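Local coordinates for AxyAgu115A (Amphibacillus xylanus NBRC 15112, PDB 6NPS), which probably hydrolyses alpha-linked glucuronic acid side groups from glucuronoxylan and arabinoglucuronoxylan, as a family GH115 alpha-glucuronidase, at residues A[415-419]-A[906-911]; A[420-426]-A[517-523]. The protein carries 3 engineered substitutions. One frame throughout, in Å; residues are numbered along the deposited sequence.

Contact 1: residues A[415-419]-A[906-911]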
# COMPACT_ATOMS: atom_id res chain seq x y z
N GLY A 415 21.64 0.72 -17.23
CA GLY A 415 22.34 0.68 -15.95
C GLY A 415 21.48 1.35 -14.89
O GLY A 415 20.30 1.61 -15.12
N GLY A 416 22.08 1.61 -13.73
CA GLY A 416 21.33 2.19 -12.62
C GLY A 416 21.23 3.72 -12.63
O GLY A 416 21.99 4.40 -13.33
N PRO A 417 20.30 4.31 -11.83
CA PRO A 417 19.31 3.58 -11.00
C PRO A 417 18.22 2.88 -11.81
O PRO A 417 17.68 1.89 -11.34
CB PRO A 417 18.67 4.69 -10.12
CG PRO A 417 19.66 5.79 -10.11
CD PRO A 417 20.32 5.75 -11.48
N VAL A 418 17.84 3.42 -12.97
CA VAL A 418 16.84 2.85 -13.88
C VAL A 418 17.33 3.13 -15.31
O VAL A 418 17.64 4.28 -15.65
CB VAL A 418 15.42 3.48 -13.72
CG1 VAL A 418 14.35 2.68 -14.57
CG2 VAL A 418 14.99 3.61 -12.23
N SER A 419 17.30 2.11 -16.15
CA SER A 419 17.72 2.27 -17.53
C SER A 419 16.71 3.15 -18.27
O SER A 419 15.56 3.30 -17.86
CB SER A 419 17.84 0.92 -18.24
OG SER A 419 18.71 0.05 -17.52
N TRP A 906 22.43 10.96 -4.87
CA TRP A 906 22.57 11.18 -6.30
C TRP A 906 21.54 10.37 -7.06
O TRP A 906 20.91 10.87 -8.00
CB TRP A 906 24.01 10.80 -6.76
CG TRP A 906 24.11 10.70 -8.32
CD1 TRP A 906 24.35 11.72 -9.19
CD2 TRP A 906 23.90 9.52 -9.13
NE1 TRP A 906 24.32 11.26 -10.49
CE2 TRP A 906 24.04 9.91 -10.48
CE3 TRP A 906 23.61 8.18 -8.84
CZ2 TRP A 906 23.88 9.01 -11.55
CZ3 TRP A 906 23.50 7.26 -9.92
CH2 TRP A 906 23.65 7.68 -11.25
N GLY A 907 21.33 9.11 -6.64
CA GLY A 907 20.44 8.23 -7.38
C GLY A 907 18.97 8.62 -7.27
O GLY A 907 18.24 8.56 -8.26
N ILE A 908 18.51 9.00 -6.06
CA ILE A 908 17.15 9.55 -5.91
C ILE A 908 16.98 10.78 -6.79
O ILE A 908 16.01 10.91 -7.55
CB ILE A 908 16.88 9.92 -4.44
CG1 ILE A 908 16.82 8.68 -3.55
CG2 ILE A 908 15.54 10.72 -4.32
CD1 ILE A 908 17.10 9.05 -2.11
N ASP A 909 17.93 11.72 -6.70
CA ASP A 909 17.75 13.01 -7.38
C ASP A 909 17.79 12.85 -8.89
O ASP A 909 17.11 13.59 -9.61
CB ASP A 909 18.84 14.00 -6.93
CG ASP A 909 18.77 14.32 -5.43
OD1 ASP A 909 17.78 13.95 -4.77
OD2 ASP A 909 19.72 14.94 -4.90
N VAL A 910 18.59 11.90 -9.41
CA VAL A 910 18.71 11.80 -10.86
C VAL A 910 17.40 11.26 -11.48
O VAL A 910 16.97 11.71 -12.56
CB VAL A 910 19.99 10.96 -11.17
CG1 VAL A 910 19.74 9.47 -11.18
CG2 VAL A 910 20.61 11.39 -12.41
N ILE A 911 16.72 10.36 -10.79
CA ILE A 911 15.42 9.83 -11.25
C ILE A 911 14.31 10.87 -11.08
O ILE A 911 13.40 10.97 -11.93
CB ILE A 911 15.10 8.54 -10.47
CG1 ILE A 911 16.22 7.51 -10.74
CG2 ILE A 911 13.74 7.94 -10.87
CD1 ILE A 911 16.53 7.34 -12.22
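Pro417 lays its ring against one side of helix 904-912, and its CB, CG and CD meet partly overlapping sets of residues there. CB lies 3.8 Å from CG1 of Ile911. CG comes within 3.6 Å of the carbonyl O of Gly907, close to the CA of the same glycine, so the ring meets helix backbone at this point. CD is 3.8 Å from CG1 of Val910 and 3.9 Å from both CZ3 and CH2 of Trp906. The peptide bond before Pro417 is cis, a turn in the chain just ahead of the ring that meets the helix.

The remaining apolar contact is made by Val418, whose CG2 stands 4.0 Å from CD1 of Ile911, the two side chains crossing at about a right angle. Ile911 can serve both residues because its CG1 lies anti to its own carbonyl carbon (chi1 -60°), so that CG1 and CD1 reach Pro417 and CD1 alone continues to Val418.

The aromatic contribution comes from Trp906. Its CH2 edge faces the carbonyl O of Gly416 at 4.2 Å, near the ring plane, whereas Pro417 CD approaches obliquely. Val910 CG1 rests 4.2 Å above the indole plane, displaced toward the rim, inside the helix segment itself.

Polar links run through neighbouring residues. Asp385 accepts a hydrogen bond from Trp906 NE1, and His387 is hydrogen-bonded to the O of Gly416 while its ring meets that of Trp906 at a steep angle. Within the loop, Gly415 N donates to Ser419 OG at 3.0 Å, and that hydroxyl also bonds to Trp645 O.

The chemistry implies that a loop of the probably catalytic GH115 region meets a C-terminal-domain helix mainly through apolar side chains, with polar fixing from Asp385, His387 and Trp645.

Contact 2: residues A[420-426]-A[517-523]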
# COMPACT_ATOMS: atom_id res chain seq x y z
N TYR A 420 17.17 3.75 -19.37
CA TYR A 420 16.27 4.44 -20.28
C TYR A 420 16.75 4.17 -21.69
O TYR A 420 17.86 4.58 -22.11
CB TYR A 420 16.16 5.94 -19.97
CG TYR A 420 17.45 6.71 -19.92
CD1 TYR A 420 18.31 6.63 -18.82
CD2 TYR A 420 17.77 7.58 -20.96
CE1 TYR A 420 19.49 7.34 -18.80
CE2 TYR A 420 18.94 8.29 -20.95
CZ TYR A 420 19.79 8.19 -19.87
OH TYR A 420 20.94 8.93 -19.90
N GLU A 421 15.94 3.42 -22.42
CA GLU A 421 16.41 2.88 -23.69
C GLU A 421 15.31 2.71 -24.72
O GLU A 421 15.58 2.10 -25.76
CB GLU A 421 17.07 1.49 -23.51
CG GLU A 421 18.01 1.30 -22.33
CD GLU A 421 18.61 -0.11 -22.29
OE1 GLU A 421 19.25 -0.52 -23.29
OE2 GLU A 421 18.44 -0.81 -21.27
N TRP A 422 14.07 3.17 -24.48
CA TRP A 422 12.98 2.82 -25.38
C TRP A 422 12.74 3.91 -26.43
O TRP A 422 12.90 3.69 -27.63
CB TRP A 422 11.72 2.57 -24.52
CG TRP A 422 10.49 2.28 -25.30
CD1 TRP A 422 10.35 1.37 -26.30
CD2 TRP A 422 9.22 2.91 -25.14
NE1 TRP A 422 9.06 1.38 -26.77
CE2 TRP A 422 8.34 2.32 -26.08
CE3 TRP A 422 8.75 3.92 -24.30
CZ2 TRP A 422 7.01 2.71 -26.21
CZ3 TRP A 422 7.41 4.33 -24.43
CH2 TRP A 422 6.55 3.72 -25.38
N ILE A 423 12.33 5.08 -25.97
CA ILE A 423 12.06 6.24 -26.82
C ILE A 423 12.77 7.43 -26.21
O ILE A 423 12.87 7.52 -24.98
CB ILE A 423 10.53 6.51 -26.94
CG1 ILE A 423 9.82 5.41 -27.67
CG2 ILE A 423 10.25 7.75 -27.76
CD1 ILE A 423 8.34 5.75 -27.86
N ASN A 424 13.27 8.33 -27.06
CA ASN A 424 13.89 9.60 -26.62
C ASN A 424 13.16 10.21 -25.42
O ASN A 424 11.93 10.40 -25.46
CB ASN A 424 13.89 10.61 -27.79
CG ASN A 424 14.41 12.00 -27.41
OD1 ASN A 424 15.35 12.12 -26.63
ND2 ASN A 424 13.81 13.05 -27.97
N SER A 425 13.92 10.56 -24.37
CA SER A 425 13.40 11.31 -23.23
C SER A 425 14.33 12.46 -22.87
O SER A 425 14.30 12.95 -21.73
CB SER A 425 13.18 10.38 -22.02
OG SER A 425 14.39 9.68 -21.74
N SER A 426 15.18 12.89 -23.81
CA SER A 426 16.08 14.02 -23.62
C SER A 426 15.48 15.32 -24.19
O SER A 426 14.63 15.32 -25.09
CB SER A 426 17.44 13.76 -24.26
OG SER A 426 17.97 12.52 -23.76
N ALA A 517 8.65 13.80 -20.82
CA ALA A 517 9.48 12.61 -20.69
C ALA A 517 10.72 12.87 -19.85
O ALA A 517 11.15 12.00 -19.08
CB ALA A 517 9.93 12.07 -22.06
N HIS A 518 11.30 14.03 -19.98
CA HIS A 518 12.46 14.32 -19.23
C HIS A 518 12.18 14.50 -17.77
O HIS A 518 13.03 14.36 -17.01
CB HIS A 518 13.32 15.38 -19.91
CG HIS A 518 13.37 16.68 -19.20
ND1 HIS A 518 12.26 17.44 -18.99
CD2 HIS A 518 14.40 17.36 -18.67
CE1 HIS A 518 12.61 18.53 -18.35
NE2 HIS A 518 13.90 18.50 -18.14
N ASN A 519 10.98 14.82 -17.41
CA ASN A 519 10.62 14.98 -16.00
C ASN A 519 10.53 13.63 -15.28
O ASN A 519 10.75 13.57 -14.06
CB ASN A 519 9.28 15.73 -15.87
CG ASN A 519 9.46 17.21 -16.02
OD1 ASN A 519 10.60 17.68 -16.06
ND2 ASN A 519 8.34 17.98 -16.09
N ARG A 520 10.17 12.56 -15.99
CA ARG A 520 10.22 11.20 -15.42
C ARG A 520 10.34 10.25 -16.60
O ARG A 520 9.35 10.08 -17.33
CB ARG A 520 8.96 10.90 -14.62
CG ARG A 520 8.98 9.56 -13.87
CD ARG A 520 10.07 9.67 -12.80
NE ARG A 520 9.98 8.60 -11.86
CZ ARG A 520 10.30 8.67 -10.58
NH1 ARG A 520 10.72 9.80 -10.03
NH2 ARG A 520 10.17 7.58 -9.85
N ARG A 521 11.53 9.65 -16.80
CA ARG A 521 11.74 8.87 -18.01
C ARG A 521 10.83 7.63 -18.01
O ARG A 521 10.38 7.17 -16.95
CB ARG A 521 13.22 8.49 -18.09
CG ARG A 521 14.15 9.71 -18.25
CD ARG A 521 15.53 9.20 -18.66
NE ARG A 521 16.64 10.12 -18.39
CZ ARG A 521 17.17 10.93 -19.30
NH1 ARG A 521 16.67 10.99 -20.54
NH2 ARG A 521 18.21 11.69 -18.98
N PRO A 522 10.49 7.12 -19.19
CA PRO A 522 9.40 6.12 -19.31
C PRO A 522 9.48 4.92 -18.38
O PRO A 522 8.48 4.60 -17.72
CB PRO A 522 9.53 5.68 -20.77
CG PRO A 522 10.06 6.86 -21.47
CD PRO A 522 10.90 7.64 -20.51
N GLU A 523 10.61 4.20 -18.37
CA GLU A 523 10.72 2.98 -17.58
C GLU A 523 10.57 3.28 -16.09
O GLU A 523 10.15 2.41 -15.31
CB GLU A 523 12.08 2.30 -17.85
CG GLU A 523 12.25 1.78 -19.28
CD GLU A 523 12.91 2.79 -20.26
OE1 GLU A 523 12.76 4.05 -20.07
OE2 GLU A 523 13.58 2.30 -21.24
O HOH W 1 13.06 5.21 -22.48
O HOH W 2 19.91 12.61 -21.63
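Arg521 spreads its guanidinium flat over one face of the Tyr420 ring: the centres are 3.8 Å apart and the planes only 13° from parallel, a stacked cation-pi pair. Its CD lies over the same ring, adding a CH-pi contact. With the chain extended from CG to NE, NH1 is carried on to Ser425, where it donates to OG at 2.9 Å, the acceptor lying almost exactly in the guanidinium plane. Replacing Arg521 by alanine removes the guanidinium, which would probably leave Tyr420 without its stacking partner and Ser425 OG without this donor.

Glu523 holds the backbone just after Tyr420. Its OE2 accepts from Glu421 N at 2.9 Å on the syn side, 27° out of the carboxylate plane; a bend at chi2 (92°) turns the carboxylate to that backbone. Pro522 CB meets the edge of the Trp422 ring at CE3, and Ala517 CB packs on Ser425 CB at 3.7 Å.

In the next shell, one water joins Glu523 OE1 to Trp422 N, and another joins Arg521 NH2 to Ser426 OG. Asn424 OD1 receives Ser426 N in an Asx turn, shaping the chain beside Ser425. Tyr420 OH bonds to Asn386 O, and Glu421 OE2 to His414.

The Arg521 charge is probably eased by the Tyr420 face, Ser425 OG and a water, that of buried Glu523 by Glu421 N-H and a water, contacts that join the loop to segment 517-523.

Overall arrangement
Contacts 1 and 2 use consecutive halves of one loop, which follows strand 405-410 of the eight-stranded parallel sheet in the region assigned to the TIM-barrel clan. Their centres are 12 Å apart, and contact 2 is nested within the chain loop that contact 1 closes. They also touch: Val418 CG1 lies 4.0 Å from Glu523 CB, and Ser419 O 3.6 Å from Glu523 CD. The 415-419 half turns to the C-terminal domain, the 420-426 half inward to segment 517-523, the chain running on from helix 500-519. A bound glycerol, probably from crystallisation, approaches Gly416, nearest atoms about 4 Å apart, and may mark a pocket beside contact 1.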